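Long-range contact in BRIC1 (PDB 6FF6), which is a computationally designed de novo repeat protein with a novel, corrugated helical architecture: residues 177-187 against 212-223. Numbering follows the deposited sequence.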
loop_
_atom_site.group_PDB
_atom_site.type_symbol
_atom_site.label_atom_id
_atom_site.label_comp_id
_atom_site.label_asym_id
_atom_site.label_seq_id
_atom_site.Cartn_x
_atom_site.Cartn_y
_atom_site.Cartn_z
ATOM N N PHE A 177 -6.800 14.821 9.935
ATOM C CA PHE A 177 -7.257 15.072 11.297
ATOM C C PHE A 177 -6.519 16.326 11.783
ATOM O O PHE A 177 -5.540 16.235 12.521
ATOM C CB PHE A 177 -7.002 13.847 12.196
ATOM C CG PHE A 177 -7.659 12.522 11.833
ATOM C CD1 PHE A 177 -8.913 12.481 11.234
ATOM C CD2 PHE A 177 -7.063 11.311 12.182
ATOM C CE1 PHE A 177 -9.530 11.256 10.942
ATOM C CE2 PHE A 177 -7.684 10.086 11.880
ATOM C CZ PHE A 177 -8.908 10.073 11.258
ATOM N N THR A 178 -6.958 17.496 11.305
ATOM C CA THR A 178 -6.366 18.805 11.599
ATOM C C THR A 178 -6.267 19.088 13.107
ATOM O O THR A 178 -5.194 19.481 13.565
ATOM C CB THR A 178 -7.124 19.905 10.817
ATOM O OG1 THR A 178 -6.855 19.759 9.424
ATOM C CG2 THR A 178 -6.767 21.323 11.257
ATOM N N ILE A 179 -7.364 18.884 13.869
ATOM C CA ILE A 179 -7.398 19.125 15.314
ATOM C C ILE A 179 -6.376 18.245 16.047
ATOM O O ILE A 179 -5.618 18.780 16.850
ATOM C CB ILE A 179 -8.834 19.020 15.874
ATOM C CG1 ILE A 179 -9.600 20.302 15.561
ATOM C CG2 ILE A 179 -8.855 18.756 17.361
ATOM C CD1 ILE A 179 -11.105 20.218 15.700
ATOM N N LEU A 180 -6.334 16.926 15.757
ATOM C CA LEU A 180 -5.382 15.967 16.388
ATOM C C LEU A 180 -3.934 16.296 16.050
ATOM O O LEU A 180 -3.062 16.228 16.925
ATOM C CB LEU A 180 -5.700 14.487 16.039
ATOM C CG LEU A 180 -4.753 13.382 16.568
ATOM C CD1 LEU A 180 -4.748 13.315 18.096
ATOM C CD2 LEU A 180 -5.098 12.049 15.960
ATOM N N GLN A 181 -3.694 16.645 14.772
ATOM C CA GLN A 181 -2.377 16.974 14.262
ATOM C C GLN A 181 -1.834 18.171 14.973
ATOM O O GLN A 181 -0.712 18.111 15.447
ATOM C CB GLN A 181 -2.433 17.224 12.758
ATOM C CG GLN A 181 -1.066 17.392 12.122
ATOM C CD GLN A 181 -1.158 17.899 10.708
ATOM O OE1 GLN A 181 -2.051 18.692 10.356
ATOM N NE2 GLN A 181 -0.207 17.485 9.876
ATOM N N GLU A 182 -2.631 19.240 15.081
ATOM C CA GLU A 182 -2.227 20.468 15.740
ATOM C C GLU A 182 -1.872 20.281 17.202
ATOM O O GLU A 182 -0.832 20.783 17.623
ATOM C CB GLU A 182 -3.283 21.553 15.551
ATOM C CG GLU A 182 -3.339 22.088 14.126
ATOM C CD GLU A 182 -1.986 22.422 13.526
ATOM O OE1 GLU A 182 -1.447 21.574 12.778
ATOM O OE2 GLU A 182 -1.448 23.514 13.834
ATOM N N THR A 183 -2.706 19.534 17.968
ATOM C CA THR A 183 -2.494 19.252 19.382
ATOM C C THR A 183 -1.173 18.551 19.582
ATOM O O THR A 183 -0.382 18.976 20.420
ATOM C CB THR A 183 -3.662 18.458 19.976
ATOM O OG1 THR A 183 -4.863 19.174 19.743
ATOM C CG2 THR A 183 -3.517 18.247 21.474
ATOM N N THR A 184 -0.940 17.470 18.817
ATOM C CA THR A 184 0.290 16.685 18.846
ATOM C C THR A 184 1.491 17.513 18.401
ATOM O O THR A 184 2.545 17.389 19.007
ATOM C CB THR A 184 0.153 15.439 18.004
ATOM O OG1 THR A 184 -0.407 15.780 16.748
ATOM C CG2 THR A 184 -0.678 14.378 18.650
ATOM N N HIS A 185 1.335 18.377 17.378
ATOM C CA HIS A 185 2.432 19.220 16.897
ATOM C C HIS A 185 2.931 20.179 17.958
ATOM O O HIS A 185 4.144 20.326 18.123
ATOM C CB HIS A 185 2.061 20.016 15.645
ATOM C CG HIS A 185 3.253 20.397 14.806
ATOM N ND1 HIS A 185 4.550 20.014 15.154
ATOM C CD2 HIS A 185 3.301 21.040 13.616
ATOM C CE1 HIS A 185 5.332 20.459 14.182
ATOM N NE2 HIS A 185 4.629 21.083 13.234
ATOM N N LEU A 186 2.002 20.840 18.672
ATOM C CA LEU A 186 2.356 21.764 19.737
ATOM C C LEU A 186 3.110 21.072 20.858
ATOM O O LEU A 186 4.079 21.637 21.364
ATOM C CB LEU A 186 1.128 22.476 20.275
ATOM C CG LEU A 186 0.543 23.540 19.371
ATOM C CD1 LEU A 186 -0.778 23.996 19.883
ATOM C CD2 LEU A 186 1.467 24.736 19.239
ATOM N N MET A 187 2.692 19.846 21.227
ATOM C CA MET A 187 3.363 19.074 22.262
ATOM C C MET A 187 4.738 18.625 21.735
ATOM O O MET A 187 5.720 18.680 22.472
ATOM C CB MET A 187 2.496 17.882 22.674
ATOM C CG MET A 187 3.074 17.044 23.776
ATOM S SD MET A 187 1.890 15.756 24.202
ATOM C CE MET A 187 2.692 14.980 25.487
ATOM N N THR A 212 -2.758 16.702 27.934
ATOM C CA THR A 212 -2.685 16.710 26.461
ATOM C C THR A 212 -2.955 15.285 25.961
ATOM O O THR A 212 -3.807 15.130 25.083
ATOM C CB THR A 212 -1.328 17.254 25.949
ATOM O OG1 THR A 212 -1.083 18.537 26.507
ATOM C CG2 THR A 212 -1.281 17.397 24.456
ATOM N N LYS A 213 -2.287 14.244 26.570
ATOM C CA LYS A 213 -2.506 12.834 26.210
ATOM C C LYS A 213 -4.006 12.495 26.262
ATOM O O LYS A 213 -4.540 11.961 25.307
ATOM C CB LYS A 213 -1.651 11.873 27.083
ATOM C CG LYS A 213 -1.788 10.365 26.773
ATOM C CD LYS A 213 -2.939 9.701 27.581
ATOM C CE LYS A 213 -3.486 8.424 26.960
ATOM N NZ LYS A 213 -4.808 8.035 27.541
ATOM N N ASP A 214 -4.673 12.826 27.362
ATOM C CA ASP A 214 -6.109 12.571 27.549
ATOM C C ASP A 214 -6.959 13.217 26.443
ATOM O O ASP A 214 -7.877 12.571 25.892
ATOM C CB ASP A 214 -6.562 13.014 28.958
ATOM C CG ASP A 214 -5.911 12.247 30.116
ATOM O OD1 ASP A 214 -5.389 11.129 29.882
ATOM O OD2 ASP A 214 -5.939 12.755 31.258
ATOM N N ILE A 215 -6.624 14.489 26.103
ATOM C CA ILE A 215 -7.304 15.254 25.056
ATOM C C ILE A 215 -7.081 14.568 23.700
ATOM O O ILE A 215 -8.028 14.449 22.915
ATOM C CB ILE A 215 -6.828 16.741 25.019
ATOM C CG1 ILE A 215 -7.135 17.523 26.331
ATOM C CG2 ILE A 215 -7.366 17.480 23.786
ATOM C CD1 ILE A 215 -8.588 17.622 26.795
ATOM N N MET A 216 -5.835 14.146 23.419
ATOM C CA MET A 216 -5.475 13.472 22.170
ATOM C C MET A 216 -6.227 12.142 22.008
ATOM O O MET A 216 -6.650 11.818 20.899
ATOM C CB MET A 216 -3.962 13.272 22.068
ATOM C CG MET A 216 -3.195 14.578 21.914
ATOM S SD MET A 216 -1.377 14.458 21.823
ATOM C CE MET A 216 -1.018 13.362 23.052
ATOM N N GLN A 217 -6.457 11.424 23.116
ATOM C CA GLN A 217 -7.232 10.183 23.146
ATOM C C GLN A 217 -8.700 10.460 22.801
ATOM O O GLN A 217 -9.297 9.732 22.019
ATOM C CB GLN A 217 -7.145 9.518 24.526
ATOM C CG GLN A 217 -7.758 8.107 24.540
ATOM C CD GLN A 217 -7.056 7.126 23.607
ATOM O OE1 GLN A 217 -5.858 6.852 23.746
ATOM N NE2 GLN A 217 -7.789 6.576 22.643
ATOM N N GLU A 218 -9.269 11.533 23.373
ATOM C CA GLU A 218 -10.650 11.962 23.087
ATOM C C GLU A 218 -10.765 12.384 21.621
ATOM O O GLU A 218 -11.788 12.093 20.983
ATOM C CB GLU A 218 -11.059 13.123 23.984
ATOM C CG GLU A 218 -11.195 12.783 25.458
ATOM C CD GLU A 218 -11.464 13.973 26.368
ATOM O OE1 GLU A 218 -11.499 15.123 25.865
ATOM O OE2 GLU A 218 -11.638 13.752 27.589
ATOM N N GLN A 219 -9.708 13.068 21.085
ATOM C CA GLN A 219 -9.666 13.506 19.681
ATOM C C GLN A 219 -9.644 12.265 18.804
ATOM O O GLN A 219 -10.463 12.156 17.908
ATOM C CB GLN A 219 -8.453 14.416 19.392
ATOM C CG GLN A 219 -8.591 15.837 19.929
ATOM C CD GLN A 219 -7.278 16.569 19.936
ATOM O OE1 GLN A 219 -6.234 16.032 19.582
ATOM N NE2 GLN A 219 -7.280 17.803 20.361
ATOM N N LEU A 220 -8.783 11.290 19.144
ATOM C CA LEU A 220 -8.699 9.997 18.460
ATOM C C LEU A 220 -10.058 9.243 18.482
ATOM O O LEU A 220 -10.562 8.853 17.427
ATOM C CB LEU A 220 -7.584 9.168 19.082
ATOM C CG LEU A 220 -7.230 7.900 18.331
ATOM C CD1 LEU A 220 -6.572 8.239 16.969
ATOM C CD2 LEU A 220 -6.451 6.890 19.232
ATOM N N ASP A 221 -10.680 9.149 19.665
ATOM C CA ASP A 221 -11.991 8.539 19.887
ATOM C C ASP A 221 -13.125 9.190 19.091
ATOM O O ASP A 221 -13.983 8.482 18.554
ATOM C CB ASP A 221 -12.320 8.493 21.385
ATOM C CG ASP A 221 -11.450 7.529 22.197
ATOM O OD1 ASP A 221 -10.683 6.734 21.581
ATOM O OD2 ASP A 221 -11.515 7.584 23.444
ATOM N N ALA A 222 -13.135 10.528 19.008
ATOM C CA ALA A 222 -14.136 11.247 18.226
ATOM C C ALA A 222 -14.021 10.793 16.778
ATOM O O ALA A 222 -15.016 10.335 16.219
ATOM C CB ALA A 222 -13.915 12.740 18.322
ATOM N N TYR A 223 -12.799 10.838 16.195
ATOM C CA TYR A 223 -12.566 10.382 14.814
ATOM C C TYR A 223 -12.883 8.879 14.655
ATOM O O TYR A 223 -13.399 8.481 13.605
ATOM C CB TYR A 223 -11.119 10.617 14.352
ATOM C CG TYR A 223 -10.567 12.020 14.457
ATOM C CD1 TYR A 223 -11.142 13.070 13.749
ATOM C CD2 TYR A 223 -9.374 12.267 15.128
ATOM C CE1 TYR A 223 -10.583 14.342 13.768
ATOM C CE2 TYR A 223 -8.838 13.551 15.201
ATOM C CZ TYR A 223 -9.443 14.583 14.509
ATOM O OH TYR A 223 -8.900 15.838 14.525
#
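Tyr223 lies flat against Phe177, the residue just before helix 178-196 begins, and can be followed outward from its CB. That CB sits over the face of the Phe177 ring, 4.0 Å from the ring's centroid. The two rings then run past each other in opposite directions as an offset stack, centroids 3.9 Å apart and planes 14° from parallel. CG and CD2 face the phenylalanine ring, CD1 and CE1 meet Phe177 CD1, and Tyr223 CZ lies 3.4 Å from Phe177 CB. On the ring's edge, Tyr223 CE2 meets Leu180 CB at 3.4 Å. At the tip, Tyr223 OH accepts a hydrogen bond from Leu180 N (3.0 Å), an amide in the helix's first turn.

One turn earlier in helix 203-224, Gln219 runs out nearly straight (chi2 166°), and its NE2 donates to Thr183 OG1 (2.8 Å); that hydroxyl donates to Ile179 O in its own helix. Leu180 and Met216 interlock as reciprocal knobs into holes, and Met187 SD ends the seam against Thr212 CG2.

Segments 177-187 and 212-223 run antiparallel (163°), consistent with an Hpt-like helical bundle. Helix 231-247 meets Thr183 and Thr212, Pro229 touches Tyr223, helix 155-174 meets Thr184, and helix 125-146 Leu220.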